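Local structure of sugar ABC transporter, sugar-binding protein (2HEU) at residues M277-A291 against G348-W361. The protein probably captures a sugar, perhaps of the raffinose type, as the extracellular solute-binding component of a pneumococcal ABC transporter. Numbering follows the deposited sequence.
Sequences MIPGKEKGQSLTVGA and GMTEYAFTDRHLVW
Thr-288 and His-358, then Val-289 and Leu-359, pair in a short two-stranded parallel sheet within a periplasmic-binding-protein fold, joining residues 70 positions apart in the sequence. Three backbone bonds hold the strands. Thr-288 N gives to Arg-357 O in an almost straight bond (N-H...O 177°). Leu-359 N gives to Thr-288 O at 2.8 Å, and Gly-290 N to Leu-359 O at 2.9 Å. A weak bond from Trp-361 N to Gly-290 O follows; a water lies 2.9 Å from Gly-290 O and within bonding distance of His-358 O too.

Before the strands, Arg-357 grips Ser-286 side-on. NE donates to Ser-286 O at 3.0 Å and NH2 to Ser-286 OG at 2.8 Å, both acceptors close to the guanidinium plane. A bend at chi3 (68°) turns the group back toward Ser-286, with Gly-284 O over one face.

The buried polar ends are answered from the loop before strand 129-134 and its start: Thr-288 OG1 bonds Tyr-129 O, His-358 NE2 bonds Asn-127 O, and Trp-361 NE1 bonds Asn-127 OD1. His-358 ND1 in turn accepts from Phe-354 N, fixing the imidazole at both nitrogens. Gly-290 CA lies over one face of the indole, 3.3 Å from Trp-361 NE1.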
loop_
_atom_site.group_PDB
_atom_site.type_symbol
_atom_site.label_atom_id
_atom_site.label_comp_id
_atom_site.label_asym_id
_atom_site.label_seq_id
_atom_site.Cartn_x
_atom_site.Cartn_y
_atom_site.Cartn_z
ATOM N N MET A 277 11.568 2.051 8.110
ATOM C CA MET A 277 11.246 0.731 7.556
ATOM C C MET A 277 11.479 -0.320 8.650
ATOM O O MET A 277 12.455 -0.268 9.401
ATOM C CB MET A 277 12.156 0.425 6.359
ATOM C CG MET A 277 11.875 1.386 5.203
ATOM S SD MET A 277 13.133 1.360 3.933
ATOM C CE MET A 277 12.591 -0.106 3.281
ATOM N N ILE A 278 10.612 -1.305 8.641
ATOM C CA ILE A 278 10.849 -2.455 9.535
ATOM C C ILE A 278 12.141 -3.120 9.080
ATOM O O ILE A 278 12.376 -3.452 7.940
ATOM C CB ILE A 278 9.670 -3.419 9.431
ATOM C CG1 ILE A 278 8.410 -2.745 10.047
ATOM C CG2 ILE A 278 9.974 -4.749 10.139
ATOM C CD1 ILE A 278 7.137 -3.568 9.954
ATOM N N PRO A 279 13.056 -3.307 10.054
ATOM C CA PRO A 279 14.381 -3.867 9.747
ATOM C C PRO A 279 14.306 -5.296 9.413
ATOM O O PRO A 279 13.389 -6.035 9.781
ATOM C CB PRO A 279 15.248 -3.515 10.954
ATOM C CG PRO A 279 14.220 -3.589 12.027
ATOM C CD PRO A 279 13.030 -2.896 11.487
ATOM N N GLY A 280 15.372 -5.714 8.750
ATOM C CA GLY A 280 15.680 -7.066 8.603
ATOM C C GLY A 280 16.595 -7.617 9.652
ATOM O O GLY A 280 16.904 -6.942 10.633
ATOM N N LYS A 281 17.073 -8.877 9.536
ATOM C CA LYS A 281 17.959 -9.427 10.561
ATOM C C LYS A 281 19.296 -8.687 10.564
ATOM O O LYS A 281 19.906 -8.419 11.640
ATOM C CB LYS A 281 18.192 -10.899 10.349
ATOM C CG LYS A 281 19.061 -11.612 11.372
ATOM C CD LYS A 281 19.055 -13.088 11.057
ATOM C CE LYS A 281 19.869 -13.977 11.957
ATOM N NZ LYS A 281 19.778 -15.460 11.461
ATOM N N GLU A 282 19.764 -8.424 9.356
ATOM C CA GLU A 282 21.038 -7.851 9.068
ATOM C C GLU A 282 20.717 -6.388 8.610
ATOM O O GLU A 282 19.751 -6.045 8.033
ATOM C CB GLU A 282 21.828 -8.658 8.018
ATOM C CG GLU A 282 22.020 -10.105 8.271
ATOM C CD GLU A 282 22.816 -10.386 9.510
ATOM O OE1 GLU A 282 23.550 -9.547 10.072
ATOM O OE2 GLU A 282 22.745 -11.546 10.019
ATOM N N LYS A 283 21.732 -5.528 8.782
ATOM C CA LYS A 283 21.660 -4.179 8.218
ATOM C C LYS A 283 21.650 -4.147 6.760
ATOM O O LYS A 283 22.234 -4.980 6.100
ATOM C CB LYS A 283 22.809 -3.422 8.694
ATOM C CG LYS A 283 22.794 -3.383 10.209
ATOM C CD LYS A 283 23.982 -2.740 10.677
ATOM C CE LYS A 283 23.700 -2.695 12.408
ATOM N NZ LYS A 283 24.838 -2.011 12.983
ATOM N N GLY A 284 20.899 -3.214 6.192
ATOM C CA GLY A 284 20.710 -3.137 4.787
ATOM C C GLY A 284 19.629 -4.036 4.277
ATOM O O GLY A 284 19.373 -4.082 3.092
ATOM N N GLN A 285 18.900 -4.753 5.145
ATOM C CA GLN A 285 17.889 -5.732 4.784
ATOM C C GLN A 285 16.455 -5.232 5.030
ATOM O O GLN A 285 15.511 -6.035 4.900
ATOM C CB GLN A 285 18.145 -7.025 5.540
ATOM C CG GLN A 285 19.486 -7.660 5.011
ATOM C CD GLN A 285 19.735 -8.985 5.644
ATOM O OE1 GLN A 285 19.036 -9.433 6.553
ATOM N NE2 GLN A 285 20.726 -9.688 5.125
ATOM N N SER A 286 16.264 -4.020 5.446
ATOM C CA SER A 286 14.930 -3.535 5.694
ATOM C C SER A 286 14.113 -3.485 4.444
ATOM O O SER A 286 14.619 -3.297 3.334
ATOM C CB SER A 286 14.970 -2.180 6.389
ATOM O OG SER A 286 15.515 -1.217 5.465
ATOM N N LEU A 287 12.788 -3.608 4.598
ATOM C CA LEU A 287 11.861 -3.688 3.482
ATOM C C LEU A 287 10.621 -2.854 3.797
ATOM O O LEU A 287 10.308 -2.611 4.960
ATOM C CB LEU A 287 11.432 -5.131 3.255
ATOM C CG LEU A 287 12.496 -6.107 2.824
ATOM C CD1 LEU A 287 11.993 -7.525 2.783
ATOM C CD2 LEU A 287 13.107 -5.733 1.420
ATOM N N THR A 288 9.911 -2.475 2.747
ATOM C CA THR A 288 8.548 -1.978 2.871
ATOM C C THR A 288 7.651 -2.760 1.898
ATOM O O THR A 288 8.143 -3.559 1.103
ATOM C CB THR A 288 8.492 -0.450 2.709
ATOM O OG1 THR A 288 7.170 -0.003 3.044
ATOM C CG2 THR A 288 8.802 0.028 1.319
ATOM N N VAL A 289 6.358 -2.539 2.037
ATOM C CA VAL A 289 5.349 -3.239 1.239
ATOM C C VAL A 289 4.258 -2.241 0.907
ATOM O O VAL A 289 3.978 -1.344 1.674
ATOM C CB VAL A 289 4.775 -4.465 2.019
ATOM C CG1 VAL A 289 4.104 -4.085 3.316
ATOM C CG2 VAL A 289 3.872 -5.296 1.127
ATOM N N GLY A 290 3.682 -2.404 -0.283
ATOM C CA GLY A 290 2.599 -1.564 -0.708
ATOM C C GLY A 290 2.231 -1.887 -2.117
ATOM O O GLY A 290 2.770 -2.833 -2.729
ATOM N N ALA A 291 1.299 -1.121 -2.720
ATOM C CA ALA A 291 0.927 -1.359 -4.122
ATOM C C ALA A 291 0.352 -0.097 -4.696
ATOM O O ALA A 291 0.040 0.848 -4.027
ATOM C CB ALA A 291 -0.056 -2.521 -4.255
ATOM N N GLY A 348 11.403 8.148 5.587
ATOM C CA GLY A 348 12.023 6.847 5.935
ATOM C C GLY A 348 11.282 5.690 5.323
ATOM O O GLY A 348 11.857 4.761 4.762
ATOM N N MET A 349 9.946 5.740 5.394
ATOM C CA MET A 349 9.151 4.648 4.871
ATOM C C MET A 349 9.308 4.488 3.368
ATOM O O MET A 349 9.138 3.411 2.862
ATOM C CB MET A 349 7.660 4.972 5.171
ATOM C CG MET A 349 6.738 3.781 4.940
ATOM S SD MET A 349 5.016 4.140 5.135
ATOM C CE MET A 349 4.858 4.503 6.818
ATOM N N THR A 350 9.528 5.606 2.677
ATOM C CA THR A 350 9.507 5.619 1.205
ATOM C C THR A 350 10.877 5.799 0.595
ATOM O O THR A 350 10.964 5.938 -0.619
ATOM C CB THR A 350 8.537 6.719 0.672
ATOM O OG1 THR A 350 9.107 8.023 1.062
ATOM C CG2 THR A 350 7.147 6.532 1.186
ATOM N N GLU A 351 11.966 5.721 1.371
ATOM C CA GLU A 351 13.313 5.948 0.865
ATOM C C GLU A 351 13.655 5.039 -0.291
ATOM O O GLU A 351 14.410 5.455 -1.187
ATOM C CB GLU A 351 14.278 5.770 2.058
ATOM C CG GLU A 351 15.700 6.014 1.624
ATOM C CD GLU A 351 16.698 5.912 2.690
ATOM O OE1 GLU A 351 16.412 5.618 3.853
ATOM O OE2 GLU A 351 17.921 6.178 2.413
ATOM N N TYR A 352 13.224 3.760 -0.188
ATOM C CA TYR A 352 13.484 2.688 -1.207
ATOM C C TYR A 352 12.161 2.408 -1.993
ATOM O O TYR A 352 12.012 1.324 -2.560
ATOM C CB TYR A 352 14.139 1.402 -0.544
ATOM C CG TYR A 352 15.630 1.618 -0.170
ATOM C CD1 TYR A 352 16.679 1.471 -1.076
ATOM C CD2 TYR A 352 16.009 1.947 1.142
ATOM C CE1 TYR A 352 17.997 1.658 -0.736
ATOM C CE2 TYR A 352 17.394 2.252 1.492
ATOM C CZ TYR A 352 18.389 2.053 0.519
ATOM O OH TYR A 352 19.673 2.211 0.763
ATOM N N ALA A 353 11.237 3.377 -2.129
ATOM C CA ALA A 353 10.018 3.159 -2.909
ATOM C C ALA A 353 10.367 2.812 -4.357
ATOM O O ALA A 353 11.318 3.339 -4.922
ATOM C CB ALA A 353 9.079 4.357 -2.876
ATOM N N PHE A 354 9.636 1.835 -4.918
ATOM C CA PHE A 354 9.697 1.430 -6.315
ATOM C C PHE A 354 10.958 0.676 -6.640
ATOM O O PHE A 354 11.255 0.484 -7.845
ATOM C CB PHE A 354 9.426 2.611 -7.297
ATOM C CG PHE A 354 8.172 3.340 -6.912
ATOM C CD1 PHE A 354 6.913 2.778 -7.001
ATOM C CD2 PHE A 354 8.262 4.599 -6.411
ATOM C CE1 PHE A 354 5.791 3.457 -6.562
ATOM C CE2 PHE A 354 7.198 5.276 -5.961
ATOM C CZ PHE A 354 5.921 4.710 -6.058
ATOM N N THR A 355 11.694 0.225 -5.639
ATOM C CA THR A 355 12.888 -0.585 -5.826
ATOM C C THR A 355 12.610 -2.014 -5.384
ATOM O O THR A 355 11.481 -2.314 -4.958
ATOM C CB THR A 355 14.043 -0.011 -5.029
ATOM O OG1 THR A 355 13.875 -0.383 -3.608
ATOM C CG2 THR A 355 14.292 1.454 -5.178
ATOM N N ASP A 356 13.672 -2.852 -5.256
ATOM C CA ASP A 356 13.547 -4.256 -4.839
ATOM C C ASP A 356 13.085 -4.306 -3.413
ATOM O O ASP A 356 12.498 -5.295 -2.966
ATOM C CB ASP A 356 14.734 -5.176 -5.213
ATOM C CG ASP A 356 16.043 -4.694 -4.792
ATOM O OD1 ASP A 356 16.116 -3.749 -4.004
ATOM O OD2 ASP A 356 17.045 -5.330 -5.277
ATOM N N ARG A 357 13.252 -3.222 -2.701
ATOM C CA ARG A 357 12.933 -3.219 -1.298
ATOM C C ARG A 357 11.537 -2.748 -0.980
ATOM O O ARG A 357 11.171 -2.686 0.173
ATOM C CB ARG A 357 13.961 -2.411 -0.513
ATOM C CG ARG A 357 15.348 -3.086 -0.588
ATOM C CD ARG A 357 16.479 -2.215 -0.074
ATOM N NE ARG A 357 16.423 -1.982 1.369
ATOM C CZ ARG A 357 17.363 -1.353 2.014
ATOM N NH1 ARG A 357 18.392 -0.780 1.394
ATOM N NH2 ARG A 357 17.309 -1.175 3.291
ATOM N N HIS A 358 10.710 -2.509 -2.006
ATOM C CA HIS A 358 9.318 -2.082 -1.887
ATOM C C HIS A 358 8.435 -3.157 -2.491
ATOM O O HIS A 358 8.031 -3.085 -3.650
ATOM C CB HIS A 358 9.112 -0.752 -2.560
ATOM C CG HIS A 358 7.726 -0.143 -2.450
ATOM N ND1 HIS A 358 7.429 0.901 -3.284
ATOM C CD2 HIS A 358 6.654 -0.387 -1.666
ATOM C CE1 HIS A 358 6.194 1.268 -2.930
ATOM N NE2 HIS A 358 5.690 0.497 -2.007
ATOM N N LEU A 359 8.084 -4.121 -1.663
ATOM C CA LEU A 359 7.385 -5.303 -2.104
ATOM C C LEU A 359 5.971 -4.986 -2.481
ATOM O O LEU A 359 5.384 -4.110 -1.913
ATOM C CB LEU A 359 7.382 -6.232 -0.920
ATOM C CG LEU A 359 8.604 -7.105 -0.771
ATOM C CD1 LEU A 359 9.903 -6.345 -0.701
ATOM C CD2 LEU A 359 8.458 -7.993 0.423
ATOM N N VAL A 360 5.375 -5.753 -3.418
ATOM C CA VAL A 360 3.921 -5.694 -3.620
ATOM C C VAL A 360 3.294 -6.526 -2.484
ATOM O O VAL A 360 3.765 -7.616 -2.118
ATOM C CB VAL A 360 3.512 -6.231 -4.967
ATOM C CG1 VAL A 360 2.014 -6.195 -5.133
ATOM C CG2 VAL A 360 4.179 -5.407 -6.101
ATOM N N TRP A 361 2.176 -6.036 -1.944
ATOM C CA TRP A 361 1.370 -6.724 -0.940
ATOM C C TRP A 361 1.293 -8.206 -1.320
ATOM O O TRP A 361 0.966 -8.587 -2.463
ATOM C CB TRP A 361 -0.048 -6.152 -0.917
ATOM C CG TRP A 361 -0.146 -4.803 -0.299
ATOM C CD1 TRP A 361 -0.470 -3.621 -0.899
ATOM C CD2 TRP A 361 0.009 -4.461 1.084
ATOM N NE1 TRP A 361 -0.486 -2.582 -0.011
ATOM C CE2 TRP A 361 -0.176 -3.076 1.228
ATOM C CE3 TRP A 361 0.259 -5.233 2.224
ATOM C CZ2 TRP A 361 -0.065 -2.456 2.500
ATOM C CZ3 TRP A 361 0.298 -4.652 3.445
ATOM C CH2 TRP A 361 0.192 -3.284 3.581
HETATM O O HOH W 1 5.075 -2.089 -4.275
#